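Local structure of DNR protein (Pseudomonas aeruginosa, 2Z69) at residues B[36-42]-B[107-113]; B[43-49]-B[99-105]; B[62-66]-B[77-81]; B[90-94]-B[116-120]. The protein is a transcriptional regulator of dissimilative nitrate respiration that responds to nitric oxide and probably binds DNA through a part absent here, this chain being its sensor domain. One frame throughout, in Å; residues are numbered along the deposited sequence.

Contact 1. Residues B[36-42]-B[107-113]; sequences DLVNLDK and VPSQLFR
D36 and R113 meet at one end of an antiparallel strand pair, 36-40 against 109-113. Their side chains form a salt bridge, with R113 NE 3.0 Å from D36 OD2. The oxygen uses its anti lone pair and lies in the guanidinium plane, at the edge. R113 NH2 adds a weak bond to the same oxygen. The two flat groups are turned 66° apart. V38 CG2 sits over one face of the guanidinium, 3.5 Å from R113 NH1.

On the other face of the sheet, Q110 NE2 donates to N39 OD1 over 2.7 Å. This N-H points nearly in line with the oxygen, at 161°, and the donor is in the carbonyl plane. The two side chains run alongside each other. Q110 has CG anti to its backbone N (chi1 -170°) and stays extended beyond, which carries its amide out to N39. L37 CD1 touches F112 CE2 at 4.0 Å beside this pair.

L111 CD1 takes L40 CD1 at 3.6 Å and V38 CG1 at 3.8 Å, on the face shared with R113. Behind these side chains, the pairs D36-R113, V38-L111 and L40-S109 each exchange two backbone hydrogen bonds.

S109 OG donates to V107 O and accepts from C63 N, which ties this end of the pair to strand 63-69. Strand 109-115 has strand 55-59 on its other flank, where L111 packs on L59.

The contact joins edge strand 36-40 to strand 109-115 within one sheet of the cyclic nucleotide-binding-type beta barrel. A salt bridge on one face and an amide bond on the other reinforce the backbone pairing.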
loop_
_atom_site.group_PDB
_atom_site.type_symbol
_atom_site.label_atom_id
_atom_site.label_comp_id
_atom_site.label_asym_id
_atom_site.label_seq_id
_atom_site.Cartn_x
_atom_site.Cartn_y
_atom_site.Cartn_z
ATOM N N ASP B 36 20.146 -15.648 2.092
ATOM C CA ASP B 36 21.544 -15.788 2.488
ATOM C C ASP B 36 21.643 -15.666 4.003
ATOM O O ASP B 36 20.984 -14.842 4.607
ATOM C CB ASP B 36 22.384 -14.651 1.896
ATOM C CG ASP B 36 22.366 -14.635 0.377
ATOM O OD1 ASP B 36 22.481 -15.726 -0.228
ATOM O OD2 ASP B 36 22.267 -13.522 -0.201
ATOM N N LEU B 37 22.503 -16.462 4.611
ATOM C CA LEU B 37 22.863 -16.264 5.999
ATOM C C LEU B 37 23.987 -15.223 6.108
ATOM O O LEU B 37 24.990 -15.275 5.350
ATOM C CB LEU B 37 23.343 -17.585 6.575
ATOM C CG LEU B 37 23.621 -17.545 8.062
ATOM C CD1 LEU B 37 22.332 -17.349 8.809
ATOM C CD2 LEU B 37 24.325 -18.868 8.435
ATOM N N VAL B 38 23.819 -14.278 7.035
ATOM C CA VAL B 38 24.724 -13.136 7.105
ATOM C C VAL B 38 25.260 -13.072 8.509
ATOM O O VAL B 38 24.491 -13.070 9.479
ATOM C CB VAL B 38 24.013 -11.778 6.750
ATOM C CG1 VAL B 38 24.986 -10.588 6.914
ATOM C CG2 VAL B 38 23.426 -11.822 5.344
ATOM N N ASN B 39 26.581 -13.008 8.610
ATOM C CA ASN B 39 27.245 -13.000 9.905
ATOM C C ASN B 39 27.998 -11.694 10.121
ATOM O O ASN B 39 28.822 -11.324 9.265
ATOM C CB ASN B 39 28.240 -14.143 9.952
ATOM C CG ASN B 39 27.583 -15.491 9.823
ATOM O OD1 ASN B 39 26.753 -15.860 10.638
ATOM N ND2 ASN B 39 28.029 -16.279 8.843
ATOM N N LEU B 40 27.809 -11.040 11.278
ATOM C CA LEU B 40 28.437 -9.705 11.441
ATOM C C LEU B 40 29.074 -9.472 12.774
ATOM O O LEU B 40 28.506 -9.831 13.776
ATOM C CB LEU B 40 27.401 -8.588 11.221
ATOM C CG LEU B 40 26.761 -8.365 9.839
ATOM C CD1 LEU B 40 25.648 -7.343 9.998
ATOM C CD2 LEU B 40 27.760 -7.953 8.722
ATOM N N ASP B 41 30.243 -8.842 12.769
ATOM C CA ASP B 41 30.885 -8.412 13.992
ATOM C C ASP B 41 30.266 -7.092 14.425
ATOM O O ASP B 41 29.623 -6.431 13.628
ATOM C CB ASP B 41 32.371 -8.230 13.738
ATOM C CG ASP B 41 33.128 -9.530 13.822
ATOM O OD1 ASP B 41 32.620 -10.494 14.466
ATOM O OD2 ASP B 41 34.247 -9.570 13.271
ATOM N N LYS B 42 30.458 -6.731 15.688
ATOM C CA LYS B 42 30.069 -5.433 16.217
ATOM C C LYS B 42 30.739 -4.399 15.379
ATOM O O LYS B 42 31.962 -4.478 15.152
ATOM C CB LYS B 42 30.594 -5.287 17.668
ATOM C CG LYS B 42 30.409 -3.873 18.271
ATOM C CD LYS B 42 31.298 -3.616 19.498
ATOM C CE LYS B 42 31.093 -4.617 20.615
ATOM N NZ LYS B 42 29.667 -4.664 21.053
ATOM N N VAL B 107 26.253 -5.153 18.167
ATOM C CA VAL B 107 26.897 -6.337 18.806
ATOM C C VAL B 107 27.060 -7.417 17.710
ATOM O O VAL B 107 26.475 -7.270 16.643
ATOM C CB VAL B 107 26.051 -6.929 19.962
ATOM C CG1 VAL B 107 25.905 -5.930 21.116
ATOM C CG2 VAL B 107 24.699 -7.353 19.467
ATOM N N PRO B 108 27.856 -8.489 17.963
ATOM C CA PRO B 108 27.912 -9.588 16.994
ATOM C C PRO B 108 26.499 -10.061 16.678
ATOM O O PRO B 108 25.727 -10.324 17.609
ATOM C CB PRO B 108 28.663 -10.686 17.739
ATOM C CG PRO B 108 29.603 -9.912 18.678
ATOM C CD PRO B 108 28.711 -8.754 19.146
ATOM N N SER B 109 26.167 -10.153 15.388
ATOM C CA SER B 109 24.784 -10.408 14.984
ATOM C C SER B 109 24.738 -11.449 13.868
ATOM O O SER B 109 25.727 -11.656 13.142
ATOM C CB SER B 109 24.126 -9.071 14.507
ATOM O OG SER B 109 24.150 -8.086 15.553
ATOM N N GLN B 110 23.584 -12.089 13.715
ATOM C CA GLN B 110 23.382 -13.013 12.628
ATOM C C GLN B 110 22.029 -12.723 11.997
ATOM O O GLN B 110 21.046 -12.498 12.700
ATOM C CB GLN B 110 23.466 -14.484 13.111
ATOM C CG GLN B 110 23.506 -15.452 11.951
ATOM C CD GLN B 110 23.786 -16.886 12.357
ATOM O OE1 GLN B 110 23.031 -17.470 13.114
ATOM N NE2 GLN B 110 24.870 -17.460 11.840
ATOM N N LEU B 111 21.980 -12.754 10.668
ATOM C CA LEU B 111 20.754 -12.403 9.943
ATOM C C LEU B 111 20.445 -13.352 8.818
ATOM O O LEU B 111 21.333 -14.083 8.376
ATOM C CB LEU B 111 20.825 -10.977 9.367
ATOM C CG LEU B 111 21.356 -9.922 10.339
ATOM C CD1 LEU B 111 22.748 -9.509 9.836
ATOM C CD2 LEU B 111 20.476 -8.720 10.369
ATOM N N PHE B 112 19.178 -13.327 8.376
ATOM C CA PHE B 112 18.747 -13.850 7.094
ATOM C C PHE B 112 18.567 -12.660 6.186
ATOM O O PHE B 112 17.911 -11.705 6.579
ATOM C CB PHE B 112 17.391 -14.532 7.240
ATOM C CG PHE B 112 17.454 -15.895 7.854
ATOM C CD1 PHE B 112 16.541 -16.258 8.837
ATOM C CD2 PHE B 112 18.407 -16.825 7.433
ATOM C CE1 PHE B 112 16.559 -17.532 9.412
ATOM C CE2 PHE B 112 18.440 -18.116 7.993
ATOM C CZ PHE B 112 17.504 -18.473 8.985
ATOM N N ARG B 113 19.153 -12.688 4.995
ATOM C CA ARG B 113 18.938 -11.645 3.987
ATOM C C ARG B 113 17.966 -12.193 2.968
ATOM O O ARG B 113 18.301 -13.149 2.257
ATOM C CB ARG B 113 20.232 -11.325 3.253
ATOM C CG ARG B 113 20.038 -10.605 1.922
ATOM C CD ARG B 113 21.338 -9.919 1.393
ATOM N NE ARG B 113 22.407 -10.890 1.289
ATOM C CZ ARG B 113 23.600 -10.809 1.867
ATOM N NH1 ARG B 113 23.965 -9.755 2.594
ATOM N NH2 ARG B 113 24.447 -11.800 1.678
#

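Contact 2. Residues B[43-49]-B[99-105]; sequences GAYVFRQ and YVATAQA
Strand 45-47 runs antiparallel to 102-105, and a classic beta bulge sets V46 and F47 both against A103. V46 N bonds to A103 O at 2.7 Å, while A103 N bonds to F47 O. In this barrel of the cyclic nucleotide-binding domain fold, 45-47 is an edge strand of its sheet within the chain.

The F47 ring is held between two partners. Y99 stacks face to face on one side, with centroids 3.8 Å apart and planes at 10°. A103 CB lies over the opposite face, 3.6 Å from F47 CZ. The backbone oxygen of A101 approaches the ring edge, in its plane. F47 reaches this slot with CG between its backbone N and carbonyl carbon (chi1 52°), which turns the ring toward Y99. The hydroxyl of Y99 bonds to A55 O, so the far end of that ring is held too. L151 of the second subunit packs on F47.

On the other side of the sheet, the Y45 ring meets T102 CG2 obliquely, 3.4 Å from Y45 CD2. T102 OG1 accepts from Q49 N at 3.1 Å and donates to a water, which in turn donates to Q49 OE1 at 2.9 Å.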
loop_
_atom_site.group_PDB
_atom_site.type_symbol
_atom_site.label_atom_id
_atom_site.label_comp_id
_atom_site.label_asym_id
_atom_site.label_seq_id
_atom_site.Cartn_x
_atom_site.Cartn_y
_atom_site.Cartn_z
ATOM N N GLY B 43 29.954 -3.442 14.898
ATOM C CA GLY B 43 30.508 -2.323 14.136
ATOM C C GLY B 43 30.413 -2.578 12.636
ATOM O O GLY B 43 30.693 -1.690 11.850
ATOM N N ALA B 44 30.030 -3.797 12.229
ATOM C CA ALA B 44 30.038 -4.131 10.797
ATOM C C ALA B 44 28.721 -3.675 10.168
ATOM O O ALA B 44 27.706 -3.650 10.853
ATOM C CB ALA B 44 30.231 -5.656 10.595
ATOM N N TYR B 45 28.745 -3.317 8.873
ATOM C CA TYR B 45 27.561 -2.824 8.203
ATOM C C TYR B 45 26.691 -3.921 7.637
ATOM O O TYR B 45 27.214 -4.852 7.011
ATOM C CB TYR B 45 27.949 -1.824 7.107
ATOM C CG TYR B 45 28.565 -0.601 7.734
ATOM C CD1 TYR B 45 29.948 -0.465 7.798
ATOM C CD2 TYR B 45 27.765 0.344 8.376
ATOM C CE1 TYR B 45 30.547 0.659 8.425
ATOM C CE2 TYR B 45 28.328 1.469 8.998
ATOM C CZ TYR B 45 29.716 1.617 9.021
ATOM O OH TYR B 45 30.277 2.684 9.649
ATOM N N VAL B 46 25.373 -3.826 7.846
ATOM C CA VAL B 46 24.446 -4.730 7.134
ATOM C C VAL B 46 24.266 -4.173 5.691
ATOM O O VAL B 46 24.324 -4.901 4.732
ATOM C CB VAL B 46 23.086 -4.809 7.751
ATOM C CG1 VAL B 46 22.308 -5.962 7.107
ATOM C CG2 VAL B 46 23.170 -5.025 9.288
ATOM N N PHE B 47 24.034 -2.863 5.579
ATOM C CA PHE B 47 24.069 -2.183 4.301
ATOM C C PHE B 47 24.384 -0.717 4.596
ATOM O O PHE B 47 24.291 -0.285 5.766
ATOM C CB PHE B 47 22.750 -2.337 3.549
ATOM C CG PHE B 47 21.508 -1.958 4.360
ATOM C CD1 PHE B 47 20.691 -2.931 4.875
ATOM C CD2 PHE B 47 21.134 -0.616 4.529
ATOM C CE1 PHE B 47 19.478 -2.566 5.587
ATOM C CE2 PHE B 47 19.984 -0.263 5.222
ATOM C CZ PHE B 47 19.155 -1.259 5.750
ATOM N N ARG B 48 24.837 -0.012 3.564
ATOM C CA ARG B 48 25.193 1.412 3.642
ATOM C C ARG B 48 24.218 2.269 2.817
ATOM O O ARG B 48 23.732 1.832 1.782
ATOM C CB ARG B 48 26.639 1.649 3.168
ATOM C CG ARG B 48 27.684 0.769 3.908
ATOM C CD ARG B 48 29.071 0.813 3.188
ATOM N NE ARG B 48 30.037 -0.037 3.912
ATOM C CZ ARG B 48 30.035 -1.356 3.809
ATOM N NH1 ARG B 48 29.154 -1.937 2.999
ATOM N NH2 ARG B 48 30.933 -2.084 4.464
ATOM N N GLN B 49 23.943 3.484 3.294
ATOM C CA GLN B 49 23.068 4.379 2.608
ATOM C C GLN B 49 23.650 4.575 1.201
ATOM O O GLN B 49 24.850 4.729 1.058
ATOM C CB GLN B 49 22.955 5.706 3.360
ATOM C CG GLN B 49 22.216 6.844 2.532
ATOM C CD GLN B 49 21.916 8.067 3.365
ATOM O OE1 GLN B 49 22.044 8.038 4.599
ATOM N NE2 GLN B 49 21.498 9.160 2.702
ATOM N N TYR B 99 19.184 2.064 -0.721
ATOM C CA TYR B 99 18.993 2.256 0.714
ATOM C C TYR B 99 19.100 3.735 1.059
ATOM O O TYR B 99 20.063 4.395 0.682
ATOM C CB TYR B 99 20.014 1.447 1.541
ATOM C CG TYR B 99 19.760 -0.044 1.464
ATOM C CD1 TYR B 99 18.647 -0.611 2.063
ATOM C CD2 TYR B 99 20.646 -0.877 0.783
ATOM C CE1 TYR B 99 18.398 -1.998 1.963
ATOM C CE2 TYR B 99 20.425 -2.229 0.676
ATOM C CZ TYR B 99 19.304 -2.791 1.272
ATOM O OH TYR B 99 19.110 -4.171 1.161
ATOM N N VAL B 100 18.101 4.246 1.767
ATOM C CA VAL B 100 18.064 5.647 2.205
ATOM C C VAL B 100 18.676 5.847 3.609
ATOM O O VAL B 100 18.569 6.932 4.171
ATOM C CB VAL B 100 16.595 6.133 2.253
ATOM C CG1 VAL B 100 15.993 6.179 0.865
ATOM C CG2 VAL B 100 15.781 5.185 3.121
ATOM N N ALA B 101 19.267 4.797 4.182
ATOM C CA ALA B 101 19.941 4.845 5.489
ATOM C C ALA B 101 20.964 3.712 5.560
ATOM O O ALA B 101 20.966 2.841 4.693
ATOM C CB ALA B 101 18.917 4.690 6.635
ATOM N N THR B 102 21.782 3.705 6.618
ATOM C CA THR B 102 22.818 2.687 6.868
ATOM C C THR B 102 22.344 1.872 8.047
ATOM O O THR B 102 21.726 2.410 8.949
ATOM C CB THR B 102 24.138 3.411 7.279
ATOM O OG1 THR B 102 24.586 4.233 6.193
ATOM C CG2 THR B 102 25.227 2.480 7.694
ATOM N N ALA B 103 22.652 0.581 8.046
ATOM C CA ALA B 103 22.283 -0.330 9.146
ATOM C C ALA B 103 23.593 -0.936 9.610
ATOM O O ALA B 103 24.354 -1.459 8.783
ATOM C CB ALA B 103 21.359 -1.411 8.651
ATOM N N GLN B 104 23.860 -0.848 10.914
ATOM C CA GLN B 104 25.139 -1.267 11.493
ATOM C C GLN B 104 24.879 -2.131 12.704
ATOM O O GLN B 104 24.057 -1.782 13.544
ATOM C CB GLN B 104 25.973 -0.041 11.928
ATOM C CG GLN B 104 27.432 -0.370 12.372
ATOM C CD GLN B 104 28.259 0.888 12.698
ATOM O OE1 GLN B 104 29.480 0.923 12.536
ATOM N NE2 GLN B 104 27.595 1.905 13.119
ATOM N N ALA B 105 25.597 -3.234 12.830
ATOM C CA ALA B 105 25.454 -4.096 13.993
ATOM C C ALA B 105 26.096 -3.393 15.183
ATOM O O ALA B 105 27.206 -2.869 15.076
ATOM C CB ALA B 105 26.127 -5.434 13.739
HETATM O O HOH W 1 23.799 6.757 6.546
#

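Contact 3. Residues B[62-66]-B[77-81]; sequences GCVKI and ILEVT
I66 O takes two backbone bonds, from L78 N at 2.6 Å and a weak one from E79 N at 3.3 Å. L78 and E79 both face I66, a classic beta bulge in the antiparallel hairpin 63-69/75-82. I66 N returns a bond to E79 O. Farther along, V64 and T81 form a regular pair, with T81 N 2.8 Å from V64 O.

The carboxylate of E79 has its polar partners in the second subunit. OE2 accepts from the backbone N of L151 there, so the hairpin takes part in the dimer interface. E79 CG occupies the position between its backbone N and carbonyl carbon (chi1 45°), and the chain then extends alongside I66, pointing the same way. E79 CG rests on I66 CB at 3.8 Å. I66 also packs on L151 of the second subunit.

L78 crosses I66 at about a right angle, with L78 CB 4.1 Å from I66 CG2. K65 lies on the opposite face of the sheet from E79, and its amino group forms a salt bridge with E75. Near the start of strand 63-69, C63 has its sulfur anti to the backbone N (chi1 -180°), which brings C63 SG to V80 CG1 at 3.6 Å.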
loop_
_atom_site.group_PDB
_atom_site.type_symbol
_atom_site.label_atom_id
_atom_site.label_comp_id
_atom_site.label_asym_id
_atom_site.label_seq_id
_atom_site.Cartn_x
_atom_site.Cartn_y
_atom_site.Cartn_z
ATOM N N GLY B 62 21.287 -10.739 17.962
ATOM C CA GLY B 62 22.070 -9.511 17.959
ATOM C C GLY B 62 21.185 -8.285 17.958
ATOM O O GLY B 62 20.054 -8.346 18.455
ATOM N N CYS B 63 21.692 -7.191 17.365
ATOM C CA CYS B 63 21.072 -5.857 17.480
ATOM C C CYS B 63 21.657 -4.899 16.434
ATOM O O CYS B 63 22.865 -4.789 16.290
ATOM C CB CYS B 63 21.255 -5.314 18.898
ATOM S SG CYS B 63 20.543 -3.661 19.238
ATOM N N VAL B 64 20.788 -4.219 15.687
ATOM C CA VAL B 64 21.225 -3.408 14.506
ATOM C C VAL B 64 20.671 -1.987 14.678
ATOM O O VAL B 64 19.518 -1.830 15.077
ATOM C CB VAL B 64 20.697 -4.046 13.214
ATOM C CG1 VAL B 64 20.596 -3.041 12.068
ATOM C CG2 VAL B 64 21.581 -5.273 12.825
ATOM N N LYS B 65 21.497 -0.960 14.473
ATOM C CA LYS B 65 20.989 0.404 14.487
ATOM C C LYS B 65 20.895 0.960 13.061
ATOM O O LYS B 65 21.729 0.636 12.176
ATOM C CB LYS B 65 21.826 1.327 15.385
ATOM C CG LYS B 65 23.238 1.643 14.868
ATOM C CD LYS B 65 23.815 2.857 15.589
ATOM C CE LYS B 65 25.274 3.059 15.156
ATOM N NZ LYS B 65 25.993 4.241 15.791
ATOM N N ILE B 66 19.888 1.797 12.822
ATOM C CA ILE B 66 19.656 2.325 11.468
ATOM C C ILE B 66 19.633 3.860 11.504
ATOM O O ILE B 66 18.882 4.439 12.258
ATOM C CB ILE B 66 18.321 1.719 10.851
ATOM C CG1 ILE B 66 18.400 0.174 10.873
ATOM C CG2 ILE B 66 18.037 2.295 9.448
ATOM C CD1 ILE B 66 17.343 -0.502 10.133
ATOM N N ILE B 77 19.235 9.093 13.777
ATOM C CA ILE B 77 18.848 7.693 14.024
ATOM C C ILE B 77 17.387 7.411 13.638
ATOM O O ILE B 77 16.490 8.152 14.010
ATOM C CB ILE B 77 19.142 7.258 15.510
ATOM C CG1 ILE B 77 20.579 7.645 15.954
ATOM C CG2 ILE B 77 18.828 5.759 15.735
ATOM C CD1 ILE B 77 21.634 6.775 15.471
ATOM N N LEU B 78 17.161 6.345 12.876
ATOM C CA LEU B 78 15.799 5.940 12.462
ATOM C C LEU B 78 15.202 4.929 13.450
ATOM O O LEU B 78 14.071 5.107 13.931
ATOM C CB LEU B 78 15.800 5.344 11.034
ATOM C CG LEU B 78 15.943 6.317 9.849
ATOM C CD1 LEU B 78 17.357 6.837 9.735
ATOM C CD2 LEU B 78 15.567 5.661 8.563
ATOM N N GLU B 79 15.976 3.878 13.759
ATOM C CA GLU B 79 15.502 2.835 14.656
ATOM C C GLU B 79 16.651 1.984 15.179
ATOM O O GLU B 79 17.736 1.949 14.601
ATOM C CB GLU B 79 14.474 1.957 13.937
ATOM C CG GLU B 79 14.926 1.575 12.526
ATOM C CD GLU B 79 13.798 1.009 11.634
ATOM O OE1 GLU B 79 12.981 0.178 12.127
ATOM O OE2 GLU B 79 13.744 1.381 10.430
ATOM N N VAL B 80 16.400 1.310 16.293
ATOM C CA VAL B 80 17.271 0.266 16.790
ATOM C C VAL B 80 16.444 -1.021 16.730
ATOM O O VAL B 80 15.354 -1.084 17.311
ATOM C CB VAL B 80 17.748 0.558 18.221
ATOM C CG1 VAL B 80 18.584 -0.620 18.756
ATOM C CG2 VAL B 80 18.555 1.897 18.252
ATOM N N THR B 81 16.927 -2.017 15.980
ATOM C CA THR B 81 16.187 -3.274 15.808
ATOM C C THR B 81 16.688 -4.371 16.756
ATOM O O THR B 81 17.882 -4.644 16.827
ATOM C CB THR B 81 16.284 -3.771 14.360
ATOM O OG1 THR B 81 15.908 -2.708 13.453
ATOM C CG2 THR B 81 15.384 -4.989 14.140
#

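Contact 4. Residues B[90-94]-B[116-120]; sequences AMMFM and NKAYL
M92 reaches from the end of a 3-10 segment running through 90-92 to the first turn of helix 116-123. Its CB lies over one face of the neighbouring F93 ring. The next atom, M92 CG, is pressed against the N116 side chain, 3.4 Å from N116 CG and 3.5 Å from N116 CB. L120 CD1 touches the same M92 carbon at 4.0 Å. The two side chains M92 and N116 cross at a slant.

M92 SD comes next and sits between two helix residues. It is 3.7 Å from Y119 CD2 and 3.9 Å from L120 CG. Toward Y119 this is a Met-aromatic contact. The sulfur approaches the ring obliquely, 66° off its normal, with the two side chains nearly at right angles. L120 slides past M92 in the opposite direction.

The chain is extended at chi2 (171°) and bends at chi3 (-81°). The bend carries the terminal methyl back toward the amide, with M92 CE 3.8 Å from N116 OD1. The same methyl is 4.1 Å from Y119 CD2.

F93 adds a second, lighter contact, with F93 CZ 4.0 Å from L120 CD2. No hydrogen bond links the segments; they meet in van der Waals contact, partly against the N116 amide.

Around it, Y119 OH bonds to L19 O, and the Y119 ring meets F56 edge to face. F93 packs on L133 and L137 of helix 127-140, and on S138 of the second subunit. Segment 90-94 lies where relatives carry the phosphate-binding cassette; its packing on the helices after the barrel is consistent with that cyclic nucleotide-binding domain fold.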
loop_
_atom_site.group_PDB
_atom_site.type_symbol
_atom_site.label_atom_id
_atom_site.label_comp_id
_atom_site.label_asym_id
_atom_site.label_seq_id
_atom_site.Cartn_x
_atom_site.Cartn_y
_atom_site.Cartn_z
ATOM N N ALA B 90 10.324 -2.008 4.108
ATOM C CA ALA B 90 9.709 -0.844 3.499
ATOM C C ALA B 90 10.332 -0.475 2.158
ATOM O O ALA B 90 9.728 0.263 1.392
ATOM C CB ALA B 90 9.746 0.357 4.452
ATOM N N MET B 91 11.529 -0.992 1.880
ATOM C CA MET B 91 12.304 -0.527 0.720
ATOM C C MET B 91 11.667 -1.014 -0.574
ATOM O O MET B 91 11.771 -0.359 -1.615
ATOM C CB MET B 91 13.788 -0.952 0.806
ATOM C CG MET B 91 14.679 -0.137 1.809
ATOM S SD MET B 91 14.808 1.661 1.554
ATOM C CE MET B 91 15.286 1.768 -0.163
ATOM N N MET B 92 10.997 -2.159 -0.486
ATOM C CA MET B 92 10.266 -2.768 -1.603
ATOM C C MET B 92 9.116 -1.923 -2.143
ATOM O O MET B 92 8.681 -2.104 -3.281
ATOM C CB MET B 92 9.634 -4.059 -1.121
ATOM C CG MET B 92 10.408 -5.287 -1.379
ATOM S SD MET B 92 9.663 -6.679 -0.512
ATOM C CE MET B 92 10.314 -6.424 1.137
ATOM N N PHE B 93 8.603 -1.041 -1.297
ATOM C CA PHE B 93 7.396 -0.256 -1.581
ATOM C C PHE B 93 7.723 1.227 -1.499
ATOM O O PHE B 93 6.911 2.047 -1.056
ATOM C CB PHE B 93 6.269 -0.624 -0.604
ATOM C CG PHE B 93 5.959 -2.094 -0.557
ATOM C CD1 PHE B 93 6.492 -2.896 0.455
ATOM C CD2 PHE B 93 5.155 -2.683 -1.532
ATOM C CE1 PHE B 93 6.217 -4.269 0.512
ATOM C CE2 PHE B 93 4.875 -4.063 -1.493
ATOM C CZ PHE B 93 5.412 -4.859 -0.469
ATOM N N MET B 94 8.944 1.545 -1.909
ATOM C CA MET B 94 9.401 2.908 -2.134
ATOM C C MET B 94 9.823 2.977 -3.603
ATOM O O MET B 94 10.359 2.017 -4.152
ATOM C CB MET B 94 10.594 3.205 -1.218
ATOM C CG MET B 94 10.196 3.588 0.196
ATOM S SD MET B 94 11.588 3.813 1.328
ATOM C CE MET B 94 12.709 4.811 0.354
ATOM N N ASN B 116 14.203 -8.950 -2.124
ATOM C CA ASN B 116 12.970 -8.232 -2.420
ATOM C C ASN B 116 12.223 -8.987 -3.495
ATOM O O ASN B 116 11.051 -9.325 -3.320
ATOM C CB ASN B 116 13.246 -6.767 -2.826
ATOM C CG ASN B 116 13.703 -5.905 -1.645
ATOM O OD1 ASN B 116 13.738 -6.363 -0.521
ATOM N ND2 ASN B 116 14.050 -4.660 -1.906
ATOM N N LYS B 117 12.930 -9.328 -4.573
ATOM C CA LYS B 117 12.330 -10.024 -5.715
ATOM C C LYS B 117 11.663 -11.384 -5.377
ATOM O O LYS B 117 10.602 -11.697 -5.891
ATOM C CB LYS B 117 13.366 -10.168 -6.860
ATOM N N ALA B 118 12.297 -12.174 -4.511
ATOM C CA ALA B 118 11.728 -13.457 -4.096
ATOM C C ALA B 118 10.536 -13.272 -3.191
ATOM O O ALA B 118 9.597 -14.008 -3.287
ATOM C CB ALA B 118 12.773 -14.326 -3.395
ATOM N N TYR B 119 10.576 -12.308 -2.287
ATOM C CA TYR B 119 9.425 -12.081 -1.410
ATOM C C TYR B 119 8.203 -11.660 -2.252
ATOM O O TYR B 119 7.099 -12.219 -2.105
ATOM C CB TYR B 119 9.769 -11.064 -0.312
ATOM C CG TYR B 119 8.673 -10.830 0.709
ATOM C CD1 TYR B 119 8.428 -11.742 1.732
ATOM C CD2 TYR B 119 7.870 -9.699 0.638
ATOM C CE1 TYR B 119 7.415 -11.507 2.675
ATOM C CE2 TYR B 119 6.859 -9.473 1.559
ATOM C CZ TYR B 119 6.648 -10.372 2.579
ATOM O OH TYR B 119 5.643 -10.110 3.479
ATOM N N LEU B 120 8.430 -10.724 -3.175
ATOM C CA LEU B 120 7.372 -10.192 -4.009
ATOM C C LEU B 120 6.803 -11.255 -4.952
ATOM O O LEU B 120 5.646 -11.179 -5.357
ATOM C CB LEU B 120 7.866 -8.961 -4.791
ATOM C CG LEU B 120 8.126 -7.671 -3.992
ATOM C CD1 LEU B 120 8.940 -6.659 -4.807
ATOM C CD2 LEU B 120 6.783 -7.059 -3.564
#

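Overall arrangement
Contacts 1 to 3 are strand pairings, and contact 4 is a turn against a helix. All four are partly buried; contacts 1 to 3 include exposed residues, while no exposed residue touches in contact 4, which lies nearest the chain's centre. Contacts 2 and 3 hold the same sheet, where strands 102-105 and 63-69 are neighbours. Contact 1 belongs to the other sheet, and L40 CD1 meets V46 CG2 of contact 2 at 3.5 Å. Contact 1 adds a salt bridge and an amide bond, contact 2 an aromatic stack, contact 3 a carboxylate bonded to the second subunit, and contact 4 methionine packing. Contacts 2, 3 and 4 touch the second subunit; contact 1 does not.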